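Local coordinates for uncharacterized protein (PDB 4PUX) that is of unknown function but folds as a beta-barrel of the DUF3237 family, related to the allene oxide cyclase barrels, at residues Tyr79-Asp84 / Ile89-Lys94; Glu13-Phe18 / Met124-Ser129. All blocks are in the same frame, centred on the assembly; numbering follows the deposited sequence. Where two conformers were deposited one is given.

Interaction 1: residues Tyr79-Asp84 / Ile89-Lys94. With EDO (1,2-ethanediol), chain D; EDO (1,2-ethanediol), chain B.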
loop_
_atom_site.group_PDB
_atom_site.type_symbol
_atom_site.label_atom_id
_atom_site.label_comp_id
_atom_site.label_asym_id
_atom_site.label_seq_id
_atom_site.Cartn_x
_atom_site.Cartn_y
_atom_site.Cartn_z
ATOM N N TYR A 79 -9.021 -4.757 1.197
ATOM C CA TYR A 79 -9.325 -5.285 -0.112
ATOM C C TYR A 79 -9.111 -6.773 -0.198
ATOM O O TYR A 79 -8.889 -7.439 0.852
ATOM C CB TYR A 79 -8.655 -4.476 -1.215
ATOM C CG TYR A 79 -7.141 -4.280 -1.247
ATOM C CD1 TYR A 79 -6.491 -3.436 -0.351
ATOM C CD2 TYR A 79 -6.395 -4.760 -2.327
ATOM C CE1 TYR A 79 -5.138 -3.134 -0.489
ATOM C CE2 TYR A 79 -5.059 -4.469 -2.474
ATOM C CZ TYR A 79 -4.434 -3.615 -1.605
ATOM O OH TYR A 79 -3.115 -3.273 -1.813
ATOM N N LEU A 80 -9.249 -7.353 -1.405
ATOM C CA LEU A 80 -9.456 -8.807 -1.552
ATOM C C LEU A 80 -8.733 -9.378 -2.766
ATOM O O LEU A 80 -8.858 -8.834 -3.865
ATOM C CB LEU A 80 -10.945 -9.121 -1.569
ATOM C CG LEU A 80 -11.367 -10.575 -1.619
ATOM C CD1 LEU A 80 -10.856 -11.345 -0.386
ATOM C CD2 LEU A 80 -12.887 -10.670 -1.675
ATOM N N LEU A 81 -7.886 -10.374 -2.520
ATOM C CA LEU A 81 -7.073 -11.041 -3.552
ATOM C C LEU A 81 -7.697 -12.378 -3.939
ATOM O O LEU A 81 -8.183 -13.127 -3.047
ATOM C CB LEU A 81 -5.659 -11.290 -3.040
ATOM C CG LEU A 81 -4.951 -10.136 -2.315
ATOM C CD1 LEU A 81 -3.551 -10.530 -1.918
ATOM C CD2 LEU A 81 -4.967 -8.860 -3.170
ATOM N N GLU A 82 -7.596 -12.720 -5.210
ATOM C CA GLU A 82 -7.936 -14.046 -5.740
ATOM C C GLU A 82 -6.703 -14.594 -6.460
ATOM O O GLU A 82 -6.274 -14.055 -7.470
ATOM C CB GLU A 82 -9.145 -14.029 -6.668
ATOM C CG GLU A 82 -9.516 -15.413 -7.210
ATOM C CD GLU A 82 -10.640 -15.431 -8.253
ATOM O OE1 GLU A 82 -10.693 -14.534 -9.098
ATOM O OE2 GLU A 82 -11.404 -16.439 -8.318
ATOM N N THR A 83 -6.086 -15.644 -5.895
ATOM C CA THR A 83 -4.910 -16.197 -6.537
ATOM C C THR A 83 -5.273 -16.920 -7.841
ATOM O O THR A 83 -6.434 -17.285 -8.086
ATOM C CB THR A 83 -4.139 -17.213 -5.607
ATOM O OG1 THR A 83 -4.955 -18.381 -5.403
ATOM C CG2 THR A 83 -3.776 -16.519 -4.314
ATOM N N ASP A 84 -4.255 -17.125 -8.672
ATOM C CA ASP A 84 -4.426 -17.859 -9.925
ATOM C C ASP A 84 -5.064 -19.247 -9.750
ATOM O O ASP A 84 -5.834 -19.674 -10.594
ATOM C CB ASP A 84 -3.111 -17.898 -10.740
ATOM C CG ASP A 84 -1.935 -18.599 -10.020
ATOM O OD1 ASP A 84 -2.024 -18.957 -8.826
ATOM O OD2 ASP A 84 -0.900 -18.796 -10.730
ATOM N N ILE A 89 -7.768 -14.211 -0.348
ATOM C CA ILE A 89 -6.923 -13.635 0.693
ATOM C C ILE A 89 -7.351 -12.195 0.995
ATOM O O ILE A 89 -7.319 -11.345 0.104
ATOM C CB ILE A 89 -5.411 -13.656 0.341
ATOM C CG1 ILE A 89 -4.941 -15.033 -0.212
ATOM C CG2 ILE A 89 -4.564 -13.109 1.513
ATOM C CD1 ILE A 89 -3.545 -15.035 -0.769
ATOM N N TYR A 90 -7.842 -11.969 2.196
ATOM C CA TYR A 90 -8.239 -10.630 2.698
ATOM C C TYR A 90 -6.980 -9.857 3.106
ATOM O O TYR A 90 -6.162 -10.371 3.886
ATOM C CB TYR A 90 -9.218 -10.801 3.879
ATOM C CG TYR A 90 -9.429 -9.587 4.770
ATOM C CD1 TYR A 90 -9.587 -8.287 4.237
ATOM C CD2 TYR A 90 -9.618 -9.768 6.140
ATOM C CE1 TYR A 90 -9.767 -7.182 5.086
ATOM C CE2 TYR A 90 -9.819 -8.683 6.998
ATOM C CZ TYR A 90 -9.972 -7.401 6.453
ATOM O OH TYR A 90 -10.156 -6.279 7.237
ATOM N N LEU A 91 -6.763 -8.693 2.481
ATOM C CA LEU A 91 -5.580 -7.877 2.708
ATOM C C LEU A 91 -5.974 -6.544 3.379
ATOM O O LEU A 91 -6.919 -5.851 2.913
ATOM C CB LEU A 91 -4.863 -7.629 1.340
ATOM C CG LEU A 91 -3.618 -6.719 1.362
ATOM C CD1 LEU A 91 -2.554 -7.239 2.284
ATOM C CD2 LEU A 91 -3.068 -6.535 -0.067
ATOM N N GLN A 92 -5.167 -6.145 4.364
ATOM C CA GLN A 92 -5.200 -4.820 5.011
ATOM C C GLN A 92 -3.804 -4.195 4.867
ATOM O O GLN A 92 -2.807 -4.837 5.203
ATOM C CB GLN A 92 -5.556 -4.923 6.495
ATOM C CG GLN A 92 -6.954 -5.471 6.763
ATOM C CD GLN A 92 -7.139 -5.948 8.187
ATOM O OE1 GLN A 92 -6.930 -7.160 8.510
ATOM N NE2 GLN A 92 -7.368 -5.016 9.067
ATOM N N THR A 93 -3.736 -2.948 4.382
ATOM C CA THR A 93 -2.478 -2.208 4.375
ATOM C C THR A 93 -2.653 -0.905 5.184
ATOM O O THR A 93 -3.742 -0.319 5.266
ATOM C CB THR A 93 -1.947 -1.898 2.954
ATOM O OG1 THR A 93 -2.766 -0.892 2.341
ATOM C CG2 THR A 93 -1.947 -3.152 2.061
ATOM N N LYS A 94 -1.554 -0.474 5.765
ATOM C CA LYS A 94 -1.439 0.753 6.557
ATOM C C LYS A 94 -0.087 1.393 6.262
ATOM O O LYS A 94 0.890 0.702 5.988
ATOM C CB LYS A 94 -1.581 0.459 8.051
ATOM C CG LYS A 94 -3.020 0.006 8.470
ATOM C CD LYS A 94 -3.104 -0.362 9.888
ATOM C CE LYS A 94 -4.541 -0.657 10.314
ATOM N NZ LYS A 94 -5.076 -1.931 9.708
HETATM C C1 EDO D . -1.505 0.598 -0.099
HETATM O O1 EDO D . -2.098 1.785 -0.022
HETATM C C2 EDO D . -2.437 -0.514 -0.528
HETATM O O2 EDO D . -2.978 -0.423 -1.831
HETATM C C1 EDO B . -6.982 -14.902 -11.247
HETATM O O1 EDO B . -8.417 -14.814 -11.383
HETATM C C2 EDO B . -6.346 -15.142 -12.634
HETATM O O2 EDO B . -4.928 -15.373 -12.484
#

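Interaction 2: residues Glu13-Phe18 / Met124-Ser129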
loop_
_atom_site.group_PDB
_atom_site.type_symbol
_atom_site.label_atom_id
_atom_site.label_comp_id
_atom_site.label_asym_id
_atom_site.label_seq_id
_atom_site.Cartn_x
_atom_site.Cartn_y
_atom_site.Cartn_z
ATOM N N GLU A 13 12.323 -10.750 1.819
ATOM C CA GLU A 13 12.164 -11.719 0.734
ATOM C C GLU A 13 11.075 -11.187 -0.211
ATOM O O GLU A 13 9.930 -10.954 0.229
ATOM C CB GLU A 13 11.768 -13.092 1.297
ATOM C CG GLU A 13 11.599 -14.175 0.232
ATOM C CD GLU A 13 11.220 -15.546 0.802
ATOM O OE1 GLU A 13 10.739 -15.634 1.940
ATOM O OE2 GLU A 13 11.390 -16.538 0.078
ATOM N N PRO A 14 11.409 -10.971 -1.505
ATOM C CA PRO A 14 10.321 -10.526 -2.432
ATOM C C PRO A 14 9.111 -11.480 -2.423
ATOM O O PRO A 14 9.284 -12.710 -2.431
ATOM C CB PRO A 14 11.009 -10.521 -3.810
ATOM C CG PRO A 14 12.480 -10.357 -3.471
ATOM C CD PRO A 14 12.703 -11.085 -2.198
ATOM N N LEU A 15 7.926 -10.903 -2.300
ATOM C CA LEU A 15 6.663 -11.620 -2.304
ATOM C C LEU A 15 5.978 -11.536 -3.683
ATOM O O LEU A 15 5.753 -12.557 -4.367
ATOM C CB LEU A 15 5.734 -11.086 -1.179
ATOM C CG LEU A 15 4.368 -11.802 -1.124
ATOM C CD1 LEU A 15 4.503 -13.317 -0.870
ATOM C CD2 LEU A 15 3.491 -11.165 -0.050
ATOM N N ALA A 16 5.615 -10.326 -4.075
ATOM C CA ALA A 16 5.027 -10.046 -5.395
ATOM C C ALA A 16 5.004 -8.572 -5.689
ATOM O O ALA A 16 5.035 -7.741 -4.766
ATOM C CB ALA A 16 3.549 -10.599 -5.453
ATOM N N LYS A 17 4.934 -8.255 -6.975
ATOM C CA LYS A 17 4.674 -6.891 -7.460
ATOM C C LYS A 17 3.172 -6.726 -7.662
ATOM O O LYS A 17 2.547 -7.499 -8.376
ATOM C CB LYS A 17 5.404 -6.593 -8.763
ATOM C CG LYS A 17 5.105 -5.165 -9.301
ATOM C CD LYS A 17 5.976 -4.855 -10.555
ATOM C CE LYS A 17 5.971 -3.375 -10.918
ATOM N NZ LYS A 17 7.277 -2.964 -11.536
ATOM N N PHE A 18 2.606 -5.751 -6.965
ATOM C CA PHE A 18 1.188 -5.400 -7.001
ATOM C C PHE A 18 0.946 -4.174 -7.872
ATOM O O PHE A 18 1.689 -3.162 -7.777
ATOM C CB PHE A 18 0.658 -5.087 -5.586
ATOM C CG PHE A 18 0.448 -6.312 -4.699
ATOM C CD1 PHE A 18 1.537 -7.033 -4.183
ATOM C CD2 PHE A 18 -0.845 -6.746 -4.375
ATOM C CE1 PHE A 18 1.351 -8.148 -3.352
ATOM C CE2 PHE A 18 -1.031 -7.881 -3.542
ATOM C CZ PHE A 18 0.070 -8.589 -3.059
HETATM N N MSE A 124 1.607 -4.706 5.737
HETATM C CA MSE A 124 0.601 -5.569 5.137
HETATM C C MSE A 124 0.195 -6.682 6.125
HETATM O O MSE A 124 1.057 -7.319 6.708
HETATM C CB MSE A 124 1.169 -6.222 3.849
HETATM C CG MSE A 124 1.702 -5.231 2.836
HETATM SE SE MSE A 124 2.543 -6.067 1.307
HETATM C CE MSE A 124 1.027 -6.819 0.379
ATOM N N GLN A 125 -1.114 -6.977 6.180
ATOM C CA GLN A 125 -1.684 -8.039 7.017
ATOM C C GLN A 125 -2.623 -8.886 6.158
ATOM O O GLN A 125 -3.502 -8.329 5.450
ATOM C CB GLN A 125 -2.467 -7.430 8.175
ATOM C CG GLN A 125 -3.072 -8.430 9.104
ATOM C CD GLN A 125 -3.775 -7.773 10.272
ATOM O OE1 GLN A 125 -3.727 -6.539 10.473
ATOM N NE2 GLN A 125 -4.419 -8.576 11.048
ATOM N N PHE A 126 -2.423 -10.186 6.180
ATOM C CA PHE A 126 -3.180 -11.144 5.346
ATOM C C PHE A 126 -4.070 -12.067 6.163
ATOM O O PHE A 126 -3.688 -12.488 7.251
ATOM C CB PHE A 126 -2.210 -12.017 4.577
ATOM C CG PHE A 126 -1.182 -11.276 3.761
ATOM C CD1 PHE A 126 0.071 -10.955 4.309
ATOM C CD2 PHE A 126 -1.426 -10.957 2.413
ATOM C CE1 PHE A 126 1.066 -10.338 3.505
ATOM C CE2 PHE A 126 -0.452 -10.330 1.630
ATOM C CZ PHE A 126 0.794 -9.984 2.199
ATOM N N GLU A 127 -5.152 -12.574 5.542
ATOM C CA GLU A 127 -6.035 -13.592 6.140
ATOM C C GLU A 127 -6.521 -14.520 5.048
ATOM O O GLU A 127 -7.157 -14.059 4.104
ATOM C CB GLU A 127 -7.288 -13.054 6.817
ATOM C CG GLU A 127 -7.179 -12.506 8.134
ATOM C CD GLU A 127 -8.569 -12.256 8.799
ATOM O OE1 GLU A 127 -9.605 -13.009 8.555
ATOM O OE2 GLU A 127 -8.566 -11.373 9.661
ATOM N N THR A 128 -6.214 -15.802 5.195
ATOM C CA THR A 128 -6.689 -16.835 4.266
ATOM C C THR A 128 -6.859 -18.166 4.993
ATOM O O THR A 128 -6.178 -18.453 5.985
ATOM C CB THR A 128 -5.713 -16.961 3.057
ATOM O OG1 THR A 128 -6.223 -17.862 2.069
ATOM C CG2 THR A 128 -4.308 -17.461 3.533
ATOM N N SER A 129 -7.746 -19.024 4.443
ATOM C CA SER A 129 -7.883 -20.391 4.947
ATOM C C SER A 129 -7.167 -21.425 4.047
ATOM O O SER A 129 -7.108 -22.600 4.416
ATOM C CB SER A 129 -9.365 -20.790 5.050
ATOM O OG SER A 129 -9.980 -20.878 3.778
#

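Interaction 1: residues Tyr79-Asp84 / Ile89-Lys94
Ile-89 and Leu-81 form a hydrogen-bonded pair of an antiparallel beta hairpin in the barrel wall. Ile-89 N donates to Leu-81 O at 2.9 Å. Ile-89 O takes the N-H of Leu-81 in return, nearly straight at 170°. The two CB atoms sit on the same face of the sheet. CG1 of Ile-89 is anti to its own carbonyl carbon (chi1 -47°). From there CD1 reaches Thr-83 CG2 at 3.9 Å, and the two side chains cross at about a right angle. Thr-83 OG1 is held by Asp-85 and Ala-87 in the turn.

Tyr-90 pairs with Leu-80 on the other face, in a non-hydrogen-bonded pair. The edge of its ring is turned to the strand, with CD1 3.6 Å from Tyr-79 O in the ring plane. Leu-80 leans its CD1 on Ile-89 O.

Leu-91 returns to the face of Ile-89 and makes the second hydrogen-bonded pair, with Tyr-79. Leu-91 N binds Tyr-79 O from above the carbonyl plane, and Tyr-79 N donates to Leu-91 O. The two side chains run side by side in the same direction. CD2 of Leu-91 makes a CH-pi contact over one face of the Tyr-79 ring, 4.0 Å from the centroid. This lies toward the hydroxyl end of the ring, as CD2 is also 3.6 Å from Tyr-79 CZ.

Thr-93 comes last, its OG1 bonded to Thr-77. The hydroxyl of Tyr-79 bonds Tyr-154 and also an ethanediol, probably from the crystallisation liquor. Methyl CG2 of Thr-93 approaches the Tyr-79 ring obliquely and stops 4.0 Å from Tyr-79 OH.

Interaction 2: residues Glu13-Phe18 / Met124-Ser129
The rings of Phe-18 and Phe-126 each receive one aliphatic group from the facing strand inside the beta-barrel. Neither approach is squarely over a face or at an edge. Leu-15 CD2 comes obliquely to the Phe-126 ring, and the Met-124 methyl does the same to Phe-18. Phe-18 also stacks on Tyr-154 and meets the ring of Phe-48, with planes at about 20°. Phe-126 is further packed by Ile-89, Leu-91, Leu-136 and Ala-141.

The strands are not paired. The nearest CA atoms, those of Leu-15 and Met-124, are 11.3 Å apart. Only side chains span the distance, and all four that touch are buried. They come from opposite directions. The contact is apolar and joins two separate parts of the barrel wall through the interior.

Leu-15 belongs to a classic beta bulge: both Leu-15 and Ala-16 face Ala-156 on the strand 151-159. The CB of Leu-15 still points toward the segment 124-129. Its CG is anti to the backbone N (chi1 180°), which carries CD2 to within 3.7 Å of Phe-126 CZ.

Met-124 is present as selenomethionine. Its chain is extended as far as the selenium and then bends (chi3 71°). It also touches Tyr-154, which stacks on Phe-18, and Ala-156, which pairs with the bulge. The bend leaves CE equally far from two ring atoms, 4.0 Å from both CE1 and CZ of Phe-18.

From the N terminus, the chain first lays down the strand 12-21, which carries segment 13-18 of interaction 2. It then passes through the strands 27-33, 36-49 and 54-67 to the strand 73-83. Interaction 1 closes the short turn from there to the strand 88-99, with four residues between its segments. After the helix 101-108, segment 124-129, at the end of the strand 118-127, completes interaction 2 and closes a loop of 105 residues. The hairpin lies wholly within that loop. Interaction 1 joins neighbours along the wall, while interaction 2 spans the interior. The strands 88-99 and 118-127 pair directly, with Gln-92 O probably hydrogen-bonded to Gln-125 N.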